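PDB 6DNS: alpha-1,4-endofucoidanase from Mariniflexile fucanivorans, which cleaves fucoidan internally at alpha-1,4-fucosidic linkages, as a retaining endo-hydrolase of glycoside hydrolase family 107. Local coordinates for residues A97-I102 with E206-E211; G300-P305 with F343-T348; D451-G456 with D502-T507. One frame throughout, in Å; residues are numbered along the deposited sequence.

Contact 1. Residues A97-I102 with E206-E211; sequences APHPII and EFILKE
His99 and Ile208 mark the closest backbone approach, with their CA atoms 7.4 Å apart, where a loop that turns into a short helix at Pro100 meets the flank of a long helix, which opens into a pi-like turn over residues 206-209. The imidazole of His99 bridges that interval. Its CG lies anti to the backbone N (chi1 -159°), which sends the ring across to the long helix. At the ring edge, NE2 donates a weak, bent hydrogen bond to Phe207 O, 3.1 Å away, while Glu211 CB approaches the same edge at 3.4 Å from NE2. Over one face sits the delta-methyl of Ile208, with CD1 3.9 Å from the ring centroid in a CH-pi contact. The other ring nitrogen, ND1, turns back on its own segment and accepts from Ile101 N, a weak capping bond from His99, the N-cap residue; Pro100 suits the first turn because it has no N-H that needs an acceptor. Histidine therefore serves both helices with one flat group, as an acceptor on one side and a donor on the other. Replacing the imidazole with an alanine's methyl is likely to leave Ile101 N and Phe207 O without these weak bonds and to open a gap beside Ile208 CD1. Two isoleucines of the short helix complete the apolar part: Ile101 CD1 rests 3.9 Å from Phe207 CB, and Ile102 CD1 reaches to 3.7 Å from Ile208 CG2. Trp172 and Trp175 of helix 168-176 touch Ile101, the latter also meeting the Phe207 ring edge-to-face. Tyr212, one turn after Ile208 in helix 198-216, packs on His99 and Ile102, so the contact ties the 100-104 helix to the helix that precedes strand 222-226 of the parallel sheet.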
ATOM      1  N   ALA A  97       7.990   1.295  -7.538  1.00 26.43           N
ATOM      2  CA  ALA A  97       7.417   2.487  -8.158  1.00 26.75           C
ATOM      3  C   ALA A  97       8.496   3.149  -9.021  1.00 27.12           C
ATOM      4  O   ALA A  97       9.677   3.093  -8.674  1.00 27.29           O
ATOM      5  CB  ALA A  97       6.921   3.448  -7.092  1.00 26.75           C
ATOM      6  N   PRO A  98       8.097   3.777 -10.145  1.00 27.53           N
ATOM      7  CA  PRO A  98       9.067   4.317 -11.094  1.00 27.73           C
ATOM      8  C   PRO A  98       9.728   5.610 -10.617  1.00 27.77           C
ATOM      9  O   PRO A  98       9.115   6.385  -9.882  1.00 27.66           O
ATOM     10  CB  PRO A  98       8.213   4.587 -12.333  1.00 27.70           C
ATOM     11  CG  PRO A  98       6.880   4.934 -11.781  1.00 27.69           C
ATOM     12  CD  PRO A  98       6.714   4.081 -10.554  1.00 27.57           C
ATOM     13  N   HIS A  99      10.972   5.825 -11.043  1.00 27.99           N
ATOM     14  CA  HIS A  99      11.720   7.045 -10.733  1.00 28.17           C
ATOM     15  C   HIS A  99      12.799   7.260 -11.806  1.00 28.14           C
ATOM     16  O   HIS A  99      13.594   6.349 -12.048  1.00 28.18           O
ATOM     17  CB  HIS A  99      12.367   6.933  -9.347  1.00 28.36           C
ATOM     18  CG  HIS A  99      12.708   8.255  -8.729  1.00 28.45           C
ATOM     19  ND1 HIS A  99      13.824   8.979  -9.084  1.00 28.25           N
ATOM     20  CD2 HIS A  99      12.075   8.982  -7.778  1.00 28.50           C
ATOM     21  CE1 HIS A  99      13.865  10.096  -8.380  1.00 28.27           C
ATOM     22  NE2 HIS A  99      12.815  10.122  -7.581  1.00 28.39           N
ATOM     23  N   PRO A 100      12.822   8.446 -12.461  1.00 28.37           N
ATOM     24  CA  PRO A 100      13.816   8.734 -13.516  1.00 28.39           C
ATOM     25  C   PRO A 100      15.276   8.469 -13.126  1.00 28.40           C
ATOM     26  O   PRO A 100      16.016   7.870 -13.908  1.00 28.68           O
ATOM     27  CB  PRO A 100      13.612  10.228 -13.795  1.00 28.47           C
ATOM     28  CG  PRO A 100      12.193  10.490 -13.442  1.00 28.53           C
ATOM     29  CD  PRO A 100      11.852   9.553 -12.318  1.00 28.46           C
ATOM     30  N   ILE A 101      15.666   8.910 -11.930  1.00 28.37           N
ATOM     31  CA  ILE A 101      17.042   8.755 -11.436  1.00 28.39           C
ATOM     32  C   ILE A 101      17.402   7.278 -11.231  1.00 28.36           C
ATOM     33  O   ILE A 101      18.484   6.847 -11.631  1.00 28.03           O
ATOM     34  CB  ILE A 101      17.284   9.554 -10.125  1.00 28.40           C
ATOM     35  CG1 ILE A 101      17.126  11.063 -10.374  1.00 28.35           C
ATOM     36  CG2 ILE A 101      18.676   9.273  -9.555  1.00 28.47           C
ATOM     37  CD1 ILE A 101      16.983  11.899  -9.117  1.00 28.23           C
ATOM     38  N   ILE A 102      16.496   6.515 -10.618  1.00 28.49           N
ATOM     39  CA  ILE A 102      16.707   5.076 -10.403  1.00 28.61           C
ATOM     40  C   ILE A 102      16.717   4.339 -11.746  1.00 28.94           C
ATOM     41  O   ILE A 102      17.550   3.457 -11.967  1.00 28.53           O
ATOM     42  CB  ILE A 102      15.635   4.454  -9.473  1.00 28.64           C
ATOM     43  CG1 ILE A 102      15.692   5.088  -8.074  1.00 28.84           C
ATOM     44  CG2 ILE A 102      15.823   2.939  -9.357  1.00 28.52           C
ATOM     45  CD1 ILE A 102      14.502   4.767  -7.192  1.00 28.91           C
ATOM     46  N   GLU A 206      16.417  13.342  -0.202  1.00 26.67           N
ATOM     47  CA  GLU A 206      16.127  14.561  -0.963  1.00 26.73           C
ATOM     48  C   GLU A 206      15.569  14.279  -2.357  1.00 26.43           C
ATOM     49  O   GLU A 206      14.549  14.848  -2.737  1.00 26.10           O
ATOM     50  CB  GLU A 206      17.393  15.426  -1.075  1.00 26.92           C
ATOM     51  CG  GLU A 206      17.244  16.754  -1.821  1.00 27.18           C
ATOM     52  CD  GLU A 206      16.256  17.720  -1.184  1.00 27.36           C
ATOM     53  OE1 GLU A 206      15.985  17.615   0.033  1.00 27.45           O
ATOM     54  OE2 GLU A 206      15.756  18.607  -1.905  1.00 27.85           O
ATOM     55  N   PHE A 207      16.244  13.414  -3.111  1.00 26.42           N
ATOM     56  CA  PHE A 207      15.929  13.205  -4.531  1.00 26.55           C
ATOM     57  C   PHE A 207      14.955  12.055  -4.804  1.00 26.61           C
ATOM     58  O   PHE A 207      14.100  12.177  -5.686  1.00 26.88           O
ATOM     59  CB  PHE A 207      17.221  13.028  -5.342  1.00 26.58           C
ATOM     60  CG  PHE A 207      18.071  14.269  -5.389  1.00 26.58           C
ATOM     61  CD1 PHE A 207      19.232  14.373  -4.627  1.00 26.59           C
ATOM     62  CD2 PHE A 207      17.692  15.353  -6.176  1.00 26.61           C
ATOM     63  CE1 PHE A 207      20.005  15.526  -4.662  1.00 26.62           C
ATOM     64  CE2 PHE A 207      18.460  16.509  -6.216  1.00 26.57           C
ATOM     65  CZ  PHE A 207      19.619  16.596  -5.459  1.00 26.60           C
ATOM     66  N   ILE A 208      15.073  10.958  -4.054  1.00 26.57           N
ATOM     67  CA  ILE A 208      14.267   9.752  -4.293  1.00 26.72           C
ATOM     68  C   ILE A 208      13.010   9.718  -3.417  1.00 26.79           C
ATOM     69  O   ILE A 208      11.890   9.679  -3.936  1.00 26.81           O
ATOM     70  CB  ILE A 208      15.089   8.455  -4.072  1.00 26.80           C
ATOM     71  CG1 ILE A 208      16.442   8.521  -4.807  1.00 26.96           C
ATOM     72  CG2 ILE A 208      14.291   7.226  -4.501  1.00 27.00           C
ATOM     73  CD1 ILE A 208      16.357   8.851  -6.285  1.00 26.94           C
ATOM     74  N   LEU A 209      13.207   9.738  -2.099  1.00 26.65           N
ATOM     75  CA  LEU A 209      12.116   9.585  -1.129  1.00 26.54           C
ATOM     76  C   LEU A 209      11.108  10.733  -1.179  1.00 26.36           C
ATOM     77  O   LEU A 209       9.899  10.500  -1.137  1.00 26.39           O
ATOM     78  CB  LEU A 209      12.682   9.463   0.292  1.00 26.64           C
ATOM     79  CG  LEU A 209      11.717   9.149   1.442  1.00 26.58           C
ATOM     80  CD1 LEU A 209      10.974   7.842   1.206  1.00 26.62           C
ATOM     81  CD2 LEU A 209      12.479   9.100   2.758  1.00 26.59           C
ATOM     82  N   LYS A 210      11.618  11.962  -1.261  1.00 26.30           N
ATOM     83  CA  LYS A 210      10.781  13.165  -1.353  1.00 26.22           C
ATOM     84  C   LYS A 210       9.895  13.152  -2.598  1.00 25.89           C
ATOM     85  O   LYS A 210       8.717  13.502  -2.520  1.00 25.75           O
ATOM     86  CB  LYS A 210      11.652  14.428  -1.361  1.00 26.45           C
ATOM     87  CG  LYS A 210      10.891  15.731  -1.176  1.00 26.71           C
ATOM     88  CD  LYS A 210      11.844  16.915  -1.152  1.00 26.91           C
ATOM     89  CE  LYS A 210      11.090  18.234  -1.156  1.00 27.09           C
ATOM     90  NZ  LYS A 210      12.016  19.398  -1.187  1.00 27.23           N
ATOM     91  N   GLU A 211      10.470  12.751  -3.734  1.00 25.68           N
ATOM     92  CA  GLU A 211       9.737  12.666  -5.003  1.00 25.47           C
ATOM     93  C   GLU A 211       8.588  11.664  -4.895  1.00 25.22           C
ATOM     94  O   GLU A 211       7.458  11.975  -5.278  1.00 25.26           O
ATOM     95  CB  GLU A 211      10.678  12.273  -6.151  1.00 25.67           C
ATOM     96  CG  GLU A 211      10.094  12.428  -7.557  1.00 25.94           C
ATOM     97  CD  GLU A 211      10.000  13.871  -8.041  1.00 26.16           C
ATOM     98  OE1 GLU A 211      10.417  14.801  -7.317  1.00 26.35           O
ATOM     99  OE2 GLU A 211       9.506  14.080  -9.171  1.00 26.31           O
TER

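Contact 2. Residues G300-P305 with F343-T348; sequences GNMVVP and FPKQST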
ATOM      1  N   GLY A 300      13.197 -16.669  13.271  1.00 40.09           N
ATOM      2  CA  GLY A 300      12.540 -17.806  13.917  1.00 39.54           C
ATOM      3  C   GLY A 300      11.190 -17.455  14.518  1.00 38.61           C
ATOM      4  O   GLY A 300      10.777 -16.292  14.517  1.00 38.67           O
ATOM      5  N   ASN A 301      10.509 -18.473  15.039  1.00 37.16           N
ATOM      6  CA  ASN A 301       9.169 -18.317  15.605  1.00 36.10           C
ATOM      7  C   ASN A 301       9.206 -17.424  16.852  1.00 35.53           C
ATOM      8  O   ASN A 301       9.918 -17.716  17.816  1.00 34.70           O
ATOM      9  CB  ASN A 301       8.576 -19.701  15.915  1.00 35.82           C
ATOM     10  CG  ASN A 301       7.170 -19.641  16.496  1.00 35.56           C
ATOM     11  OD1 ASN A 301       6.547 -18.582  16.578  1.00 35.42           O
ATOM     12  ND2 ASN A 301       6.660 -20.799  16.898  1.00 35.37           N
ATOM     13  N   MET A 302       8.414 -16.350  16.819  1.00 35.03           N
ATOM     14  CA  MET A 302       8.438 -15.316  17.865  1.00 34.81           C
ATOM     15  C   MET A 302       7.754 -15.691  19.191  1.00 34.48           C
ATOM     16  O   MET A 302       7.861 -14.934  20.154  1.00 34.15           O
ATOM     17  CB  MET A 302       7.858 -13.987  17.335  1.00 34.85           C
ATOM     18  CG  MET A 302       6.380 -14.004  16.954  1.00 34.78           C
ATOM     19  SD  MET A 302       5.624 -12.366  16.996  1.00 34.84           S
ATOM     20  CE  MET A 302       3.894 -12.796  17.168  1.00 34.90           C
ATOM     21  N   VAL A 303       7.061 -16.831  19.245  1.00 34.38           N
ATOM     22  CA  VAL A 303       6.324 -17.244  20.452  1.00 34.64           C
ATOM     23  C   VAL A 303       6.677 -18.664  20.943  1.00 34.76           C
ATOM     24  O   VAL A 303       5.829 -19.358  21.512  1.00 34.67           O
ATOM     25  CB  VAL A 303       4.791 -17.093  20.249  1.00 34.54           C
ATOM     26  CG1 VAL A 303       4.412 -15.632  20.035  1.00 34.69           C
ATOM     27  CG2 VAL A 303       4.283 -17.951  19.093  1.00 34.73           C
ATOM     28  N   VAL A 304       7.930 -19.079  20.741  1.00 35.21           N
ATOM     29  CA  VAL A 304       8.430 -20.365  21.250  1.00 35.47           C
ATOM     30  C   VAL A 304       9.907 -20.208  21.676  1.00 35.69           C
ATOM     31  O   VAL A 304      10.698 -19.644  20.912  1.00 35.43           O
ATOM     32  CB  VAL A 304       8.239 -21.501  20.207  1.00 35.85           C
ATOM     33  CG1 VAL A 304       9.181 -21.351  19.020  1.00 35.93           C
ATOM     34  CG2 VAL A 304       8.402 -22.872  20.851  1.00 36.06           C
ATOM     35  N   PRO A 305      10.300 -20.657  22.874  1.00 35.79           N
ATOM     36  CA  PRO A 305       9.456 -21.328  23.875  1.00 35.75           C
ATOM     37  C   PRO A 305       8.514 -20.375  24.634  1.00 35.61           C
ATOM     38  O   PRO A 305       8.396 -19.204  24.265  1.00 35.45           O
ATOM     39  CB  PRO A 305      10.497 -21.939  24.820  1.00 35.99           C
ATOM     40  CG  PRO A 305      11.616 -20.961  24.790  1.00 36.03           C
ATOM     41  CD  PRO A 305      11.667 -20.429  23.383  1.00 35.94           C
ATOM     42  N   PHE A 343       4.613  -4.752  15.343  1.00 23.68           N
ATOM     43  CA  PHE A 343       4.763  -5.318  13.997  1.00 23.82           C
ATOM     44  C   PHE A 343       5.166  -6.802  14.083  1.00 23.74           C
ATOM     45  O   PHE A 343       6.272  -7.171  13.680  1.00 23.58           O
ATOM     46  CB  PHE A 343       5.783  -4.466  13.204  1.00 23.85           C
ATOM     47  CG  PHE A 343       5.912  -4.806  11.725  1.00 23.83           C
ATOM     48  CD1 PHE A 343       4.992  -5.611  11.041  1.00 23.89           C
ATOM     49  CD2 PHE A 343       6.968  -4.264  10.997  1.00 23.90           C
ATOM     50  CE1 PHE A 343       5.146  -5.884   9.689  1.00 23.87           C
ATOM     51  CE2 PHE A 343       7.122  -4.532   9.644  1.00 23.88           C
ATOM     52  CZ  PHE A 343       6.211  -5.344   8.989  1.00 23.88           C
ATOM     53  N   PRO A 344       4.257  -7.662  14.601  1.00 23.82           N
ATOM     54  CA  PRO A 344       4.525  -9.098  14.697  1.00 23.84           C
ATOM     55  C   PRO A 344       4.277  -9.836  13.385  1.00 23.89           C
ATOM     56  O   PRO A 344       3.876  -9.223  12.391  1.00 23.82           O
ATOM     57  CB  PRO A 344       3.513  -9.562  15.743  1.00 23.84           C
ATOM     58  CG  PRO A 344       2.344  -8.673  15.521  1.00 23.82           C
ATOM     59  CD  PRO A 344       2.903  -7.344  15.100  1.00 23.84           C
ATOM     60  N   LYS A 345       4.501 -11.148  13.409  1.00 23.87           N
ATOM     61  CA  LYS A 345       4.257 -12.018  12.257  1.00 24.01           C
ATOM     62  C   LYS A 345       3.251 -13.098  12.633  1.00 23.78           C
ATOM     63  O   LYS A 345       3.327 -13.681  13.714  1.00 23.72           O
ATOM     64  CB  LYS A 345       5.558 -12.640  11.729  1.00 24.21           C
ATOM     65  CG  LYS A 345       6.403 -13.397  12.743  1.00 24.31           C
ATOM     66  CD  LYS A 345       7.708 -13.857  12.114  1.00 24.35           C
ATOM     67  CE  LYS A 345       8.669 -14.415  13.149  1.00 24.44           C
ATOM     68  NZ  LYS A 345      10.056 -14.523  12.615  1.00 24.56           N
ATOM     69  N   GLN A 346       2.308 -13.346  11.729  1.00 23.61           N
ATOM     70  CA  GLN A 346       1.229 -14.302  11.954  1.00 23.63           C
ATOM     71  C   GLN A 346       1.703 -15.745  11.761  1.00 23.67           C
ATOM     72  O   GLN A 346       1.244 -16.642  12.472  1.00 23.41           O
ATOM     73  CB  GLN A 346       0.065 -13.982  11.018  1.00 23.61           C
ATOM     74  CG  GLN A 346      -1.177 -14.846  11.192  1.00 23.65           C
ATOM     75  CD  GLN A 346      -2.358 -14.330  10.392  1.00 23.58           C
ATOM     76  OE1 GLN A 346      -2.195 -13.554   9.446  1.00 23.48           O
ATOM     77  NE2 GLN A 346      -3.556 -14.758  10.766  1.00 23.57           N
ATOM     78  N   SER A 347       2.604 -15.966  10.800  1.00 23.65           N
ATOM     79  CA  SER A 347       3.203 -17.288  10.586  1.00 23.87           C
ATOM     80  C   SER A 347       4.369 -17.539  11.548  1.00 24.25           C
ATOM     81  O   SER A 347       4.763 -16.650  12.314  1.00 24.24           O
ATOM     82  CB  SER A 347       3.671 -17.453   9.133  1.00 23.85           C
ATOM     83  OG  SER A 347       4.936 -16.849   8.912  1.00 23.68           O
ATOM     84  N   THR A 348       4.913 -18.753  11.492  1.00 24.53           N
ATOM     85  CA  THR A 348       6.074 -19.142  12.300  1.00 24.81           C
ATOM     86  C   THR A 348       7.413 -18.684  11.708  1.00 25.27           C
ATOM     87  O   THR A 348       8.376 -18.494  12.451  1.00 25.68           O
ATOM     88  CB  THR A 348       6.132 -20.672  12.504  1.00 24.63           C
ATOM     89  OG1 THR A 348       6.076 -21.335  11.236  1.00 24.37           O
ATOM     90  CG2 THR A 348       4.976 -21.146  13.374  1.00 24.59           C
TER
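A buried lysine that grips the backbone is the striking feature here: Lys345 NZ donates to Gly300 O at 2.7 Å, although no carboxylate takes part in the contact. The two loops follow strands 266-269 and 341-342, the outermost strands of the parallel sheet, and their meeting is consistent with closure of a (beta/alpha)8-like barrel as in the related GH29 fucosidases. Lys345 has its CG between the backbone N and the carbonyl carbon (chi1 54°), and from there the chain runs fully extended to the other loop. The ammonium group comes to Gly300 from above the carbonyl plane, 40° out of it, and is shared with the carbonyls of Gly298 and Thr349 and a cation-pi contact with Trp351; these carbonyl dipoles and the Trp351 ring probably help to stabilise a buried cation. Lysine suits the place because its long chain delivers several N-H donors from one tip, while Gly300 accepts a positive phi readily. Beside the lysine, Met302 and Pro344 lie side by side and point the same way, with Met302 CE 3.6 Å from Pro344 CB. At the end of the flexible thioether, Met302 CE also lies 3.6 Å from Lys345 O, and Trp367 of helix 361-372 packs against the same methionine. Next to Gly300 the backbones come close, and Thr348 O receives a CA-H...O contact from Asn301 CA at 3.3 Å. The methyl of Thr348 touches the amide of Asn301, CG2 to ND2 being 3.9 Å. That amide is set by an Asx turn within its own loop, in which Val303 N donates to Asn301 OD1 at 3.2 Å in a nearly straight bond of 168°.

Contact 3. Residues D451-G456 with D502-T507; sequences DPEGVG and DSDGVT. With CA (calcium ion), chain D.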
ATOM      1  N   ASP A 451     -24.483  -2.721  14.177  1.00 32.81           N
ATOM      2  CA  ASP A 451     -24.716  -2.605  15.612  1.00 33.14           C
ATOM      3  C   ASP A 451     -23.800  -3.616  16.314  1.00 33.64           C
ATOM      4  O   ASP A 451     -23.889  -4.812  16.024  1.00 33.56           O
ATOM      5  CB  ASP A 451     -26.186  -2.909  15.928  1.00 33.30           C
ATOM      6  CG  ASP A 451     -26.494  -2.908  17.421  1.00 33.01           C
ATOM      7  OD1 ASP A 451     -25.721  -2.340  18.222  1.00 32.46           O
ATOM      8  OD2 ASP A 451     -27.532  -3.483  17.799  1.00 33.24           O
ATOM      9  N   PRO A 452     -22.919  -3.147  17.229  1.00 34.25           N
ATOM     10  CA  PRO A 452     -22.053  -4.066  17.987  1.00 34.76           C
ATOM     11  C   PRO A 452     -22.790  -5.162  18.768  1.00 35.37           C
ATOM     12  O   PRO A 452     -22.362  -6.317  18.742  1.00 35.26           O
ATOM     13  CB  PRO A 452     -21.317  -3.132  18.954  1.00 34.66           C
ATOM     14  CG  PRO A 452     -21.273  -1.829  18.247  1.00 34.40           C
ATOM     15  CD  PRO A 452     -22.562  -1.737  17.487  1.00 34.24           C
ATOM     16  N   GLU A 453     -23.889  -4.802  19.432  1.00 36.04           N
ATOM     17  CA  GLU A 453     -24.652  -5.751  20.263  1.00 36.56           C
ATOM     18  C   GLU A 453     -25.485  -6.753  19.448  1.00 37.10           C
ATOM     19  O   GLU A 453     -25.906  -7.782  19.983  1.00 37.03           O
ATOM     20  CB  GLU A 453     -25.560  -5.015  21.262  1.00 36.83           C
ATOM     21  CG  GLU A 453     -24.834  -4.440  22.476  1.00 36.98           C
ATOM     22  CD  GLU A 453     -23.942  -3.253  22.151  1.00 37.07           C
ATOM     23  OE1 GLU A 453     -22.840  -3.157  22.731  1.00 37.36           O
ATOM     24  OE2 GLU A 453     -24.333  -2.412  21.314  1.00 37.00           O
ATOM     25  N   GLY A 454     -25.731  -6.448  18.172  1.00 37.41           N
ATOM     26  CA  GLY A 454     -26.463  -7.341  17.274  1.00 38.15           C
ATOM     27  C   GLY A 454     -27.978  -7.225  17.342  1.00 38.82           C
ATOM     28  O   GLY A 454     -28.681  -8.164  16.963  1.00 39.01           O
ATOM     29  N   VAL A 455     -28.481  -6.078  17.808  1.00 39.23           N
ATOM     30  CA  VAL A 455     -29.922  -5.803  17.831  1.00 39.80           C
ATOM     31  C   VAL A 455     -30.343  -5.386  16.420  1.00 40.21           C
ATOM     32  O   VAL A 455     -31.211  -6.015  15.813  1.00 39.96           O
ATOM     33  CB  VAL A 455     -30.301  -4.708  18.866  1.00 39.86           C
ATOM     34  CG1 VAL A 455     -31.808  -4.462  18.880  1.00 39.81           C
ATOM     35  CG2 VAL A 455     -29.811  -5.095  20.259  1.00 39.68           C
ATOM     36  N   GLY A 456     -29.710  -4.332  15.907  1.00 40.22           N
ATOM     37  CA  GLY A 456     -29.929  -3.877  14.534  1.00 40.41           C
ATOM     38  C   GLY A 456     -29.818  -2.375  14.364  1.00 40.64           C
ATOM     39  O   GLY A 456     -29.828  -1.619  15.339  1.00 41.15           O
ATOM     40  N   ASP A 502     -28.850   3.365  16.100  1.00 39.87           N
ATOM     41  CA  ASP A 502     -29.450   2.202  16.767  1.00 40.04           C
ATOM     42  C   ASP A 502     -30.030   2.605  18.135  1.00 39.91           C
ATOM     43  O   ASP A 502     -30.096   3.799  18.448  1.00 40.14           O
ATOM     44  CB  ASP A 502     -28.443   1.031  16.852  1.00 40.11           C
ATOM     45  CG  ASP A 502     -27.269   1.295  17.801  1.00 40.04           C
ATOM     46  OD1 ASP A 502     -27.289   2.250  18.607  1.00 40.24           O
ATOM     47  OD2 ASP A 502     -26.303   0.507  17.741  1.00 39.83           O
ATOM     48  N   SER A 503     -30.460   1.620  18.926  1.00 39.71           N
ATOM     49  CA  SER A 503     -31.014   1.861  20.269  1.00 39.67           C
ATOM     50  C   SER A 503     -30.100   2.682  21.191  1.00 39.25           C
ATOM     51  O   SER A 503     -30.579   3.544  21.929  1.00 39.07           O
ATOM     52  CB  SER A 503     -31.354   0.528  20.945  1.00 39.71           C
ATOM     53  OG  SER A 503     -30.205  -0.292  21.066  1.00 39.86           O
ATOM     54  N   ASP A 504     -28.796   2.416  21.137  1.00 39.06           N
ATOM     55  CA  ASP A 504     -27.821   3.096  22.001  1.00 39.01           C
ATOM     56  C   ASP A 504     -27.523   4.543  21.592  1.00 39.04           C
ATOM     57  O   ASP A 504     -27.244   5.373  22.458  1.00 38.76           O
ATOM     58  CB  ASP A 504     -26.518   2.291  22.080  1.00 38.91           C
ATOM     59  CG  ASP A 504     -26.692   0.977  22.821  1.00 38.93           C
ATOM     60  OD1 ASP A 504     -26.496  -0.090  22.201  1.00 38.39           O
ATOM     61  OD2 ASP A 504     -27.038   1.009  24.021  1.00 39.07           O
ATOM     62  N   GLY A 505     -27.568   4.847  20.294  1.00 39.41           N
ATOM     63  CA  GLY A 505     -27.341   6.218  19.822  1.00 39.62           C
ATOM     64  C   GLY A 505     -27.171   6.356  18.318  1.00 39.84           C
ATOM     65  O   GLY A 505     -27.794   5.622  17.549  1.00 40.54           O
ATOM     66  N   VAL A 506     -26.325   7.308  17.913  1.00 39.53           N
ATOM     67  CA  VAL A 506     -26.063   7.616  16.500  1.00 39.03           C
ATOM     68  C   VAL A 506     -24.568   7.911  16.283  1.00 38.53           C
ATOM     69  O   VAL A 506     -23.933   8.559  17.124  1.00 38.55           O
ATOM     70  CB  VAL A 506     -26.946   8.800  16.008  1.00 39.37           C
ATOM     71  CG1 VAL A 506     -26.728  10.059  16.845  1.00 39.47           C
ATOM     72  CG2 VAL A 506     -26.713   9.093  14.528  1.00 39.60           C
ATOM     73  N   THR A 507     -24.022   7.427  15.164  1.00 37.62           N
ATOM     74  CA  THR A 507     -22.602   7.607  14.820  1.00 36.94           C
ATOM     75  C   THR A 507     -22.450   8.204  13.426  1.00 36.43           C
ATOM     76  O   THR A 507     -23.085   7.740  12.478  1.00 36.22           O
ATOM     77  CB  THR A 507     -21.838   6.268  14.852  1.00 36.52           C
ATOM     78  OG1 THR A 507     -22.031   5.634  16.119  1.00 36.10           O
ATOM     79  CG2 THR A 507     -20.336   6.479  14.619  1.00 36.47           C
TER
HETATM   80 CA    CA D 703     -25.762  -0.929  20.059  1.00 38.78          CA
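Asp502 opens the second segment facing Asp451: its OD2 lies 2.9 Å from Asp451 OD1, a closeness of two negative oxygens probably made tolerable by the calcium ion that both bind. The ion takes Asp451 OD1 at 2.3 Å, whereas Asp502 OD2 stands further off at 2.8 Å, and the two carboxylate planes are turned 69° apart. Asp502 CB also touches Gly456 O. The remaining oxygen of Asp502 is held by its own loop, since OD1 accepts from Gly505 N at 3.1 Å in an Asx motif and weakly from Asp504 N. Asp451 is braced in a similar way: its OD2 takes Gly456 N at 3.0 Å on the anti lone pair, and Val455 N from above the carboxylate plane. Next along the segment, Asp504 offers OD1 to the calcium ion at 2.4 Å, and Glu453 OE2, from the other loop, binds the ion at the same 2.4 Å; glutamate suits that place because its longer chain, bent at chi2 (70°), folds back to the ion. This acidic calcium site lies in a putative immunoglobulin-like domain of the E-set clan, at a turn, in which Asp502 N donates to Gly505 O, joining two antiparallel strands. The carbonyl of Gly419 joins the four carboxylates at the metal. Beyond Gly505 the chain runs on as a strand, and Thr507 OG1 hydrogen-bonds to Pro421 O, close in sequence to that fifth ligand.

The three contacts follow one another along the chain without touching. Contacts 1 and 2 both belong to the barrel-like part built around the parallel sheet, probably the catalytic domain as in GH29 relatives, their centres 34 Å apart and their nearest atoms about 15 Å apart, and neither includes a calcium site. Contact 3 is in the immunoglobulin-like part, with its centre 37 Å from that of contact 2 and 48 Å from that of contact 1, which lies on the opposite side of the chain's centre. The side chains of Pro452 and Thr77, which binds calcium in this structure, are about 9 Å apart, and another calcium ion is about 11 Å from Pro452's side chain.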